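Local coordinates for regulatory protein SdiA (Escherichia coli, PDB 4LFU) that activates transcription of the ftsQAZ cell-division genes and of ydiV, acting as a LuxR-type receptor for acyl-homoserine-lactone autoinducers made by other bacteria, at residues L123-R128 and E160-L165; K185-W190 and N212-N217; D80-P85 and G91-N96; Q35-D40 and D148-K153. All blocks are in the same frame, centred on the assembly; numbering follows the deposited sequence.

Contact 1 of 4, residues L123-R128 and E160-L165; sequences LMLPNR and ESLMAL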
# COMPACT_ATOMS: atom_id res chain seq x y z
N LEU A 123 -6.66 -0.20 -5.90
CA LEU A 123 -5.38 -0.61 -5.36
C LEU A 123 -4.58 0.58 -4.85
O LEU A 123 -4.50 1.64 -5.51
CB LEU A 123 -4.54 -1.30 -6.45
CG LEU A 123 -3.23 -1.91 -5.94
CD1 LEU A 123 -3.53 -3.05 -4.99
CD2 LEU A 123 -2.31 -2.37 -7.06
N MET A 124 -3.96 0.39 -3.69
CA MET A 124 -2.95 1.32 -3.23
C MET A 124 -1.62 0.97 -3.85
O MET A 124 -1.16 -0.16 -3.73
CB MET A 124 -2.79 1.31 -1.72
CG MET A 124 -1.60 2.18 -1.30
SD MET A 124 -1.66 2.58 0.43
CE MET A 124 -1.26 1.00 1.20
N LEU A 125 -0.98 1.95 -4.49
CA LEU A 125 0.32 1.75 -5.14
C LEU A 125 1.54 1.85 -4.18
O LEU A 125 1.41 2.37 -3.06
CB LEU A 125 0.45 2.70 -6.34
CG LEU A 125 -0.71 2.55 -7.33
CD1 LEU A 125 -0.81 3.78 -8.22
CD2 LEU A 125 -0.58 1.27 -8.15
N PRO A 126 2.73 1.38 -4.63
CA PRO A 126 3.93 1.45 -3.75
C PRO A 126 4.25 2.88 -3.28
O PRO A 126 4.86 3.06 -2.23
CB PRO A 126 5.07 0.90 -4.63
CG PRO A 126 4.35 0.06 -5.72
CD PRO A 126 3.04 0.77 -5.95
N ASN A 127 3.80 3.88 -4.04
CA ASN A 127 4.02 5.28 -3.69
C ASN A 127 2.88 5.89 -2.84
O ASN A 127 2.89 7.09 -2.51
CB ASN A 127 4.29 6.12 -4.94
CG ASN A 127 3.09 6.19 -5.90
OD1 ASN A 127 2.02 5.62 -5.65
ND2 ASN A 127 3.27 6.90 -7.01
N ARG A 128 1.92 5.02 -2.49
CA ARG A 128 0.74 5.36 -1.65
C ARG A 128 -0.35 6.14 -2.41
O ARG A 128 -1.30 6.63 -1.81
CB ARG A 128 1.16 6.11 -0.38
CG ARG A 128 1.81 5.26 0.66
CD ARG A 128 3.25 4.92 0.32
NE ARG A 128 4.00 4.60 1.52
CZ ARG A 128 4.86 3.60 1.62
NH1 ARG A 128 5.11 2.85 0.55
NH2 ARG A 128 5.48 3.37 2.77
N GLU A 160 -1.82 -4.00 -13.08
CA GLU A 160 -0.89 -4.02 -14.23
C GLU A 160 -0.90 -2.73 -15.02
O GLU A 160 0.17 -2.25 -15.43
CB GLU A 160 -1.15 -5.21 -15.16
CG GLU A 160 -0.88 -6.56 -14.50
CD GLU A 160 0.45 -6.59 -13.76
OE1 GLU A 160 1.51 -6.36 -14.40
OE2 GLU A 160 0.44 -6.84 -12.54
N SER A 161 -2.08 -2.15 -15.23
CA SER A 161 -2.16 -0.87 -15.95
C SER A 161 -1.40 0.21 -15.21
O SER A 161 -0.62 0.93 -15.80
CB SER A 161 -3.61 -0.46 -16.26
OG SER A 161 -4.39 -0.26 -15.09
N LEU A 162 -1.59 0.29 -13.91
CA LEU A 162 -0.94 1.32 -13.11
C LEU A 162 0.54 1.00 -12.83
O LEU A 162 1.33 1.92 -12.68
CB LEU A 162 -1.70 1.57 -11.81
CG LEU A 162 -3.09 2.22 -11.90
CD1 LEU A 162 -3.85 2.07 -10.61
CD2 LEU A 162 -2.97 3.67 -12.30
N MET A 163 0.90 -0.28 -12.74
CA MET A 163 2.34 -0.66 -12.69
C MET A 163 3.06 -0.34 -14.00
O MET A 163 4.17 0.23 -13.97
CB MET A 163 2.54 -2.13 -12.28
CG MET A 163 2.16 -2.44 -10.81
SD MET A 163 2.82 -1.33 -9.52
CE MET A 163 4.59 -1.54 -9.76
N ALA A 164 2.44 -0.66 -15.14
CA ALA A 164 2.95 -0.22 -16.44
C ALA A 164 3.12 1.30 -16.48
O ALA A 164 4.18 1.80 -16.85
CB ALA A 164 2.05 -0.68 -17.58
N LEU A 165 2.09 2.04 -16.11
CA LEU A 165 2.18 3.51 -16.13
C LEU A 165 3.23 4.08 -15.16
O LEU A 165 3.77 5.14 -15.41
CB LEU A 165 0.80 4.16 -15.89
CG LEU A 165 -0.26 3.94 -16.99
CD1 LEU A 165 -1.66 4.07 -16.42
CD2 LEU A 165 -0.05 4.89 -18.14
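L125 reaches across to L162 with one of its two methyls, and the contact is purely apolar. From its CB, which points toward helix 147-167, CG lies anti to the carbonyl carbon (chi1 -55°) and the chain forks there. CD2 takes the inner branch: it lies 3.8 Å from CB of L162 and 4.2 Å from CD1 of the same leucine, so it rests against the root of that side chain as well as one of its tips. The two leucines cross at about a right angle. CD2 also comes within 4.5 Å of SD of M163, a looser touch. V173 packs against both L125 and L162, so the linker that leads to the DNA-binding domain adds to the same apolar cluster.

L125 is the first residue of a type I beta turn that ends at R128, closed by R128 N to L125 O at 2.8 Å; the turn is the hairpin loop between antiparallel strands 117-124 and 130-137 of the autoinducer-binding domain, whose fold belongs to the GAF clan. The second turn residue, P126, sets CD of its ring 4.1 Å from SD of M163. That methionine is bent at chi2 and chi3, both turned near -60°, which curls its sulfur back toward the turn although its CB does not point there. On the far side of the turn, R128 folds back so that NH1 donates to P126 O at 2.8 Å, nearly in the guanidinium plane, while its side chain packs on M124 of the second subunit.

Contact 2 of 4, residues K185-W190 and N212-N217; sequences KEILRW and NFHQKN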
# COMPACT_ATOMS: atom_id res chain seq x y z
N LYS A 185 18.79 11.22 3.17
CA LYS A 185 17.77 10.29 3.69
C LYS A 185 17.99 9.91 5.17
O LYS A 185 17.04 9.90 5.98
CB LYS A 185 17.67 9.03 2.83
CG LYS A 185 17.10 9.29 1.44
CD LYS A 185 16.83 7.99 0.69
CE LYS A 185 17.55 7.99 -0.66
NZ LYS A 185 16.72 7.49 -1.83
N GLU A 186 19.24 9.62 5.53
CA GLU A 186 19.58 9.31 6.93
C GLU A 186 19.24 10.45 7.90
O GLU A 186 18.60 10.23 8.92
CB GLU A 186 21.05 8.90 7.05
CG GLU A 186 21.56 8.75 8.49
CD GLU A 186 23.00 8.26 8.54
OE1 GLU A 186 23.86 8.86 7.86
OE2 GLU A 186 23.28 7.25 9.25
N ILE A 187 19.68 11.66 7.59
CA ILE A 187 19.27 12.87 8.31
C ILE A 187 17.73 13.09 8.33
O ILE A 187 17.18 13.47 9.35
CB ILE A 187 20.03 14.13 7.79
CG1 ILE A 187 21.48 14.11 8.32
CG2 ILE A 187 19.32 15.46 8.21
CD1 ILE A 187 22.46 14.90 7.50
N LEU A 188 17.06 12.81 7.21
CA LEU A 188 15.61 12.93 7.12
C LEU A 188 14.90 12.01 8.10
O LEU A 188 14.01 12.44 8.82
CB LEU A 188 15.15 12.68 5.69
CG LEU A 188 13.91 13.50 5.34
CD1 LEU A 188 14.13 15.02 5.61
CD2 LEU A 188 13.56 13.22 3.89
N ARG A 189 15.34 10.76 8.16
CA ARG A 189 14.83 9.78 9.13
C ARG A 189 14.90 10.20 10.59
O ARG A 189 13.95 9.95 11.35
CB ARG A 189 15.52 8.42 8.95
CG ARG A 189 15.09 7.71 7.66
CD ARG A 189 15.50 6.22 7.69
NE ARG A 189 16.96 6.06 7.68
CZ ARG A 189 17.71 6.11 6.58
NH1 ARG A 189 17.16 6.29 5.38
NH2 ARG A 189 19.02 5.95 6.69
N TRP A 190 16.00 10.82 10.99
CA TRP A 190 16.14 11.32 12.36
C TRP A 190 15.25 12.54 12.59
O TRP A 190 14.75 12.75 13.70
CB TRP A 190 17.62 11.62 12.74
CG TRP A 190 18.43 10.38 12.93
CD1 TRP A 190 19.35 9.87 12.07
CD2 TRP A 190 18.34 9.45 14.03
NE1 TRP A 190 19.86 8.69 12.56
CE2 TRP A 190 19.26 8.41 13.76
CE3 TRP A 190 17.59 9.40 15.22
CZ2 TRP A 190 19.45 7.32 14.63
CZ3 TRP A 190 17.77 8.32 16.09
CH2 TRP A 190 18.69 7.29 15.79
N ASN A 212 22.46 20.94 8.82
CA ASN A 212 21.69 22.02 8.20
C ASN A 212 22.02 22.22 6.73
O ASN A 212 21.15 22.63 5.96
CB ASN A 212 21.84 23.34 8.99
CG ASN A 212 21.42 23.20 10.47
OD1 ASN A 212 20.51 22.42 10.80
ND2 ASN A 212 22.09 23.92 11.36
N PHE A 213 23.27 21.94 6.36
CA PHE A 213 23.67 21.89 4.97
C PHE A 213 22.79 20.91 4.21
O PHE A 213 22.17 21.28 3.23
CB PHE A 213 25.15 21.45 4.88
CG PHE A 213 25.71 21.40 3.46
CD1 PHE A 213 25.50 22.45 2.55
CD2 PHE A 213 26.48 20.31 3.06
CE1 PHE A 213 26.04 22.40 1.26
CE2 PHE A 213 27.03 20.25 1.76
CZ PHE A 213 26.81 21.30 0.87
N HIS A 214 22.74 19.67 4.66
CA HIS A 214 21.91 18.64 4.03
C HIS A 214 20.40 18.97 3.99
O HIS A 214 19.76 18.75 2.97
CB HIS A 214 22.16 17.27 4.68
CG HIS A 214 23.54 16.74 4.44
ND1 HIS A 214 23.99 16.38 3.18
CD2 HIS A 214 24.58 16.54 5.28
CE1 HIS A 214 25.24 15.96 3.27
NE2 HIS A 214 25.62 16.04 4.53
N GLN A 215 19.88 19.51 5.10
CA GLN A 215 18.48 19.96 5.20
C GLN A 215 18.15 20.95 4.11
O GLN A 215 17.15 20.80 3.41
CB GLN A 215 18.17 20.60 6.57
CG GLN A 215 18.27 19.71 7.80
CD GLN A 215 17.18 18.65 7.91
OE1 GLN A 215 16.46 18.36 6.95
NE2 GLN A 215 17.10 18.02 9.09
N LYS A 216 19.00 21.96 3.98
CA LYS A 216 18.94 22.99 2.94
C LYS A 216 18.94 22.48 1.52
O LYS A 216 18.17 22.98 0.70
CB LYS A 216 20.09 23.98 3.12
CG LYS A 216 19.67 25.30 3.76
CD LYS A 216 18.84 25.09 5.04
CE LYS A 216 17.65 26.05 5.11
NZ LYS A 216 16.77 25.73 6.30
N ASN A 217 19.80 21.50 1.23
CA ASN A 217 19.89 20.90 -0.12
C ASN A 217 18.62 20.13 -0.51
O ASN A 217 18.23 20.13 -1.68
CB ASN A 217 21.11 19.97 -0.25
CG ASN A 217 22.47 20.70 -0.11
OD1 ASN A 217 22.55 21.93 -0.26
ND2 ASN A 217 23.53 19.94 0.16
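H214 and Q215, successive residues of helix 208-222, divide the side chain of I187 between them. H214 comes first and points toward helix 182-192. Running almost perpendicular to the histidine side chain, I187 brings CD1 obliquely to the imidazole, 3.5 Å from CD2 of H214 and 3.7 Å from CB of H214, so the isoleucine tip touches both the carbon side of the ring and the base of the side chain. R183 and E184, one turn earlier on the opposing helix, also pack on H214.

At Q215 the chain bends at chi2 (-71°), which swings the amide toward I187 and brings NE2 of Q215 to 3.5 Å from CG2 of I187. This is a packing contact: the same NE2 donates to OG1 of T191, and that hydroxyl is also hydrogen-bonded to the carbonyl O of I187. The buried amide is thus tethered to the end of the helix it packs on. Its OE1 lies 4.3 Å from CD1 of L188, whose side chain turns on to meet V230, A231 and A234 of helix 227-237.

The helix segments cross at -98°, nearly perpendicular, with axes 9.9 Å apart. Segment 212-217 overlaps the predicted helix-turn-helix motif, and packing of helix 208-222, the recognition helix of that motif, across helix 182-192 is typical of the four-helix LuxR/GerE DNA-binding domain.

Contact 3 of 4, residues D80-P85 and G91-N96; sequences DPVLNP and GHLMWN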
# COMPACT_ATOMS: atom_id res chain seq x y z
N ASP A 80 -18.33 11.84 -4.65
CA ASP A 80 -18.26 10.60 -5.44
C ASP A 80 -17.85 9.38 -4.59
O ASP A 80 -16.69 9.25 -4.22
CB ASP A 80 -17.35 10.76 -6.65
CG ASP A 80 -17.44 9.59 -7.60
OD1 ASP A 80 -16.80 9.65 -8.68
OD2 ASP A 80 -18.13 8.60 -7.30
N PRO A 81 -18.82 8.47 -4.34
CA PRO A 81 -18.61 7.37 -3.39
C PRO A 81 -17.75 6.24 -3.96
O PRO A 81 -17.24 5.40 -3.23
CB PRO A 81 -20.03 6.87 -3.12
CG PRO A 81 -20.82 7.27 -4.35
CD PRO A 81 -20.15 8.42 -4.98
N VAL A 82 -17.60 6.26 -5.28
CA VAL A 82 -16.87 5.25 -6.03
C VAL A 82 -15.34 5.41 -5.83
O VAL A 82 -14.56 4.52 -6.17
CB VAL A 82 -17.37 5.32 -7.51
CG1 VAL A 82 -16.33 4.97 -8.53
CG2 VAL A 82 -18.67 4.51 -7.67
N LEU A 83 -14.95 6.55 -5.25
CA LEU A 83 -13.54 6.93 -5.04
C LEU A 83 -13.18 6.97 -3.55
O LEU A 83 -12.22 7.61 -3.13
CB LEU A 83 -13.28 8.29 -5.69
CG LEU A 83 -12.76 8.43 -7.13
CD1 LEU A 83 -12.87 7.18 -8.03
CD2 LEU A 83 -13.36 9.63 -7.82
N ASN A 84 -14.00 6.29 -2.76
CA ASN A 84 -13.84 6.21 -1.34
C ASN A 84 -13.56 4.75 -1.00
O ASN A 84 -14.45 3.91 -1.09
CB ASN A 84 -15.09 6.74 -0.63
CG ASN A 84 -15.01 6.63 0.89
OD1 ASN A 84 -13.95 6.30 1.46
ND2 ASN A 84 -16.12 6.89 1.56
N PRO A 85 -12.30 4.44 -0.63
CA PRO A 85 -11.86 3.08 -0.28
C PRO A 85 -12.63 2.41 0.89
O PRO A 85 -12.73 1.19 0.93
CB PRO A 85 -10.38 3.29 0.07
CG PRO A 85 -10.24 4.71 0.38
CD PRO A 85 -11.20 5.41 -0.52
N GLY A 91 -10.97 -4.75 -2.16
CA GLY A 91 -10.59 -3.89 -3.28
C GLY A 91 -11.66 -3.69 -4.35
O GLY A 91 -11.44 -2.95 -5.31
N HIS A 92 -12.82 -4.30 -4.15
CA HIS A 92 -13.88 -4.39 -5.14
C HIS A 92 -15.18 -3.69 -4.72
O HIS A 92 -15.56 -3.67 -3.55
CB HIS A 92 -14.16 -5.87 -5.43
CG HIS A 92 -15.04 -6.10 -6.62
ND1 HIS A 92 -14.62 -5.91 -7.92
CD2 HIS A 92 -16.33 -6.53 -6.70
CE1 HIS A 92 -15.60 -6.22 -8.75
NE2 HIS A 92 -16.65 -6.60 -8.03
N LEU A 93 -15.85 -3.09 -5.70
CA LEU A 93 -17.11 -2.39 -5.49
C LEU A 93 -18.05 -2.47 -6.70
O LEU A 93 -17.83 -1.83 -7.73
CB LEU A 93 -16.87 -0.93 -5.10
CG LEU A 93 -18.07 0.00 -4.87
CD1 LEU A 93 -19.00 -0.48 -3.73
CD2 LEU A 93 -17.57 1.42 -4.60
N MET A 94 -19.08 -3.30 -6.57
CA MET A 94 -20.15 -3.38 -7.56
C MET A 94 -21.09 -2.22 -7.23
O MET A 94 -21.47 -2.08 -6.07
CB MET A 94 -20.88 -4.73 -7.43
CG MET A 94 -22.01 -4.95 -8.45
SD MET A 94 -21.33 -5.30 -10.07
CE MET A 94 -22.40 -4.31 -11.10
N TRP A 95 -21.43 -1.38 -8.21
CA TRP A 95 -22.31 -0.21 -7.92
C TRP A 95 -23.74 -0.63 -7.60
O TRP A 95 -24.28 -1.55 -8.22
CB TRP A 95 -22.34 0.85 -9.04
CG TRP A 95 -20.99 1.36 -9.46
CD1 TRP A 95 -19.77 1.10 -8.87
CD2 TRP A 95 -20.71 2.24 -10.57
NE1 TRP A 95 -18.77 1.74 -9.55
CE2 TRP A 95 -19.32 2.45 -10.60
CE3 TRP A 95 -21.51 2.84 -11.54
CZ2 TRP A 95 -18.70 3.25 -11.55
CZ3 TRP A 95 -20.89 3.63 -12.52
CH2 TRP A 95 -19.50 3.84 -12.50
N ASN A 96 -24.32 0.03 -6.61
CA ASN A 96 -25.72 -0.17 -6.24
C ASN A 96 -26.31 1.17 -5.88
O ASN A 96 -25.57 2.13 -5.71
CB ASN A 96 -25.90 -1.17 -5.09
CG ASN A 96 -25.17 -0.74 -3.81
OD1 ASN A 96 -25.46 0.29 -3.21
ND2 ASN A 96 -24.23 -1.57 -3.39
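V82 lays its CG2 methyl over one face of the W95 indole, the valine standing roughly perpendicular to the tryptophan side chain. The methyl sits 3.7 Å from the centroid of the five-membered ring and 26° off the ring normal, a CH-pi contact displaced toward the nitrogen: CG2 of V82 is 3.3 Å from NE1 of W95 and 3.6 Å from its CE2. Beside the indole, L93 comes in with CD2, 4.1 Å from CA of V82, so this methyl packs against the valine backbone more closely than against its methyls. CG of L93 stands anti to its backbone N (chi1 178°), which extends the side chain from strand 92-94 toward the loop.

In the next shell, the indole is fixed by NE1 donating to OG1 of T120 on the neighbouring strand 117-124, so the nitrogen beneath the valine methyl has its polar partner in that hydroxyl. S134 packs against both V82 and W95. On the loop side an Asx turn sets V82: its backbone N donates to OD2 of D80 at 3.1 Å, meeting that oxygen from above the carboxylate plane. The other carboxylate oxygen of D80, OD1, is hydrogen-bonded to OH of Y71 and to a tetraethylene glycol molecule, probably from the crystallisation liquor.

The side chain of W95 is about 4 Å from a bound PG4 (tetraethylene glycol). With D80 and W95 both beside bound glycol, the site is consistent with part of the ligand pocket of the autoinducer-binding domain, a fold of the GAF clan.

Contact 4 of 4, residues Q35-D40 and D148-K153; sequences QQLEYD and DELQLK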
# COMPACT_ATOMS: atom_id res chain seq x y z
N GLN A 35 -14.67 -3.57 -22.91
CA GLN A 35 -15.51 -4.04 -24.01
C GLN A 35 -15.76 -5.55 -24.00
O GLN A 35 -16.89 -5.98 -24.20
CB GLN A 35 -14.94 -3.56 -25.35
CG GLN A 35 -15.43 -2.14 -25.69
CD GLN A 35 -14.51 -1.34 -26.63
OE1 GLN A 35 -14.68 -0.13 -26.76
NE2 GLN A 35 -13.56 -2.02 -27.28
N GLN A 36 -14.72 -6.33 -23.72
CA GLN A 36 -14.86 -7.78 -23.58
C GLN A 36 -15.74 -8.20 -22.41
O GLN A 36 -16.48 -9.19 -22.50
CB GLN A 36 -13.50 -8.46 -23.47
CG GLN A 36 -12.77 -8.53 -24.79
CD GLN A 36 -11.44 -9.25 -24.69
OE1 GLN A 36 -11.29 -10.22 -23.93
NE2 GLN A 36 -10.47 -8.80 -25.47
N LEU A 37 -15.69 -7.43 -21.32
CA LEU A 37 -16.58 -7.66 -20.18
C LEU A 37 -17.97 -7.06 -20.41
O LEU A 37 -18.81 -7.12 -19.52
CB LEU A 37 -15.95 -7.13 -18.89
CG LEU A 37 -14.62 -7.73 -18.44
CD1 LEU A 37 -14.01 -6.89 -17.33
CD2 LEU A 37 -14.81 -9.16 -17.99
N GLU A 38 -18.20 -6.49 -21.59
CA GLU A 38 -19.48 -5.84 -21.97
C GLU A 38 -19.74 -4.52 -21.25
O GLU A 38 -20.84 -4.27 -20.78
CB GLU A 38 -20.69 -6.78 -21.77
CG GLU A 38 -21.19 -7.45 -23.05
CD GLU A 38 -21.05 -8.97 -23.04
OE1 GLU A 38 -21.89 -9.65 -23.70
OE2 GLU A 38 -20.12 -9.50 -22.38
N TYR A 39 -18.72 -3.68 -21.17
CA TYR A 39 -18.87 -2.36 -20.58
C TYR A 39 -18.65 -1.32 -21.65
O TYR A 39 -17.95 -1.58 -22.62
CB TYR A 39 -17.89 -2.16 -19.41
CG TYR A 39 -18.35 -2.89 -18.17
CD1 TYR A 39 -19.42 -2.41 -17.40
CD2 TYR A 39 -17.73 -4.07 -17.77
CE1 TYR A 39 -19.84 -3.09 -16.27
CE2 TYR A 39 -18.16 -4.76 -16.65
CZ TYR A 39 -19.20 -4.27 -15.90
OH TYR A 39 -19.59 -4.97 -14.78
N ASP A 40 -19.27 -0.16 -21.48
CA ASP A 40 -19.20 0.92 -22.46
C ASP A 40 -18.03 1.84 -22.15
O ASP A 40 -17.33 2.30 -23.05
CB ASP A 40 -20.50 1.72 -22.44
CG ASP A 40 -21.68 0.91 -22.91
OD1 ASP A 40 -21.53 0.14 -23.88
OD2 ASP A 40 -22.75 1.01 -22.30
N ASP A 148 -16.73 -13.83 -9.05
CA ASP A 148 -15.35 -14.19 -8.74
C ASP A 148 -14.43 -13.91 -9.93
O ASP A 148 -13.33 -13.38 -9.79
CB ASP A 148 -15.28 -15.69 -8.35
CG ASP A 148 -16.44 -16.16 -7.43
OD1 ASP A 148 -17.61 -15.74 -7.64
OD2 ASP A 148 -16.17 -16.98 -6.52
N GLU A 149 -14.90 -14.28 -11.12
CA GLU A 149 -14.16 -14.03 -12.34
C GLU A 149 -13.93 -12.53 -12.56
O GLU A 149 -12.79 -12.10 -12.75
CB GLU A 149 -14.89 -14.65 -13.53
CG GLU A 149 -14.05 -14.74 -14.79
CD GLU A 149 -14.88 -15.04 -16.04
OE1 GLU A 149 -14.70 -14.33 -17.05
OE2 GLU A 149 -15.71 -15.98 -16.01
N LEU A 150 -15.01 -11.74 -12.54
CA LEU A 150 -14.94 -10.28 -12.69
C LEU A 150 -14.02 -9.61 -11.66
O LEU A 150 -13.26 -8.71 -11.99
CB LEU A 150 -16.35 -9.64 -12.65
CG LEU A 150 -16.46 -8.10 -12.70
CD1 LEU A 150 -16.03 -7.59 -14.05
CD2 LEU A 150 -17.88 -7.61 -12.37
N GLN A 151 -14.08 -10.07 -10.42
CA GLN A 151 -13.24 -9.55 -9.35
C GLN A 151 -11.76 -9.78 -9.60
O GLN A 151 -10.96 -8.85 -9.48
CB GLN A 151 -13.64 -10.17 -8.02
CG GLN A 151 -14.90 -9.57 -7.48
CD GLN A 151 -15.16 -9.97 -6.06
OE1 GLN A 151 -16.15 -10.65 -5.78
NE2 GLN A 151 -14.25 -9.58 -5.15
N LEU A 152 -11.42 -11.01 -9.96
CA LEU A 152 -10.04 -11.42 -10.17
C LEU A 152 -9.44 -10.78 -11.42
O LEU A 152 -8.24 -10.41 -11.43
CB LEU A 152 -9.92 -12.95 -10.23
CG LEU A 152 -9.99 -13.73 -8.91
CD1 LEU A 152 -10.21 -15.21 -9.20
CD2 LEU A 152 -8.73 -13.55 -8.09
N LYS A 153 -10.27 -10.60 -12.46
CA LYS A 153 -9.85 -9.96 -13.69
C LYS A 153 -9.57 -8.49 -13.50
O LYS A 153 -8.58 -7.98 -14.00
CB LYS A 153 -10.87 -10.17 -14.81
CG LYS A 153 -10.79 -11.56 -15.41
CD LYS A 153 -11.70 -11.71 -16.60
CE LYS A 153 -11.58 -13.11 -17.19
NZ LYS A 153 -12.28 -13.15 -18.51
O HOH W 1 -11.59 -10.83 -20.96
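L37 and L150 meet obliquely, methyl to methyl, where the end of helix 23-36 packs on helix 147-167 in the autoinducer-binding domain. The first helix finishes in a Schellman motif: E38 takes positive phi and turns the chain toward strand 41-47, which places L37 and Y39 on the same partner. CD1 of L37 lies 3.9 Å from CD1 of L150. With chi1 at 176° the branch of L150 extends away from its backbone nitrogen. Y39 and L150 run toward each other from opposite directions: CD1 of L150 also sits at the edge of the Y39 ring, near its plane, and CD2 of L150 is 4.0 Å from OH of Y39. The tyrosine ring is also engaged by a cation-pi contact with R137 and by the ring of F135.

One helical turn on, K153 extends nearly straight past L37, its CD 4.3 Å from CD2 of L37, and makes a cation-pi contact with W9. Its ammonium is salt-bridged within the helix to E149, NZ to OE1 at 3.1 Å, on the anti side and tilted 28° out of the carboxylate plane. A water bridges the two segments, donating to OE1 of Q36 at 3.0 Å and accepting a weak bond from NZ of K153 at 3.4 Å.

Contacts 1, 3 and 4 all lie in the autoinducer-binding domain, and contact 2 alone in the DNA-binding domain, its centre about 28, 40 and 48 Å from theirs respectively. The centres of contacts 1 and 4 are about 19 Å apart. These two share helix 147-167, and each also touches the second subunit. Contact 3 lies on strand 92-94, outermost in the sheet of this chain, beside strand 117-124 that leads into contact 1, and meets contact 4 where H92 packs on Q151. Along the chain, contact 3 falls between the two segments of contact 4, contacts 1 and 4 interlock, and contact 2 follows last. Helix 147-167 thus precedes helix 182-192 of the DNA-binding domain.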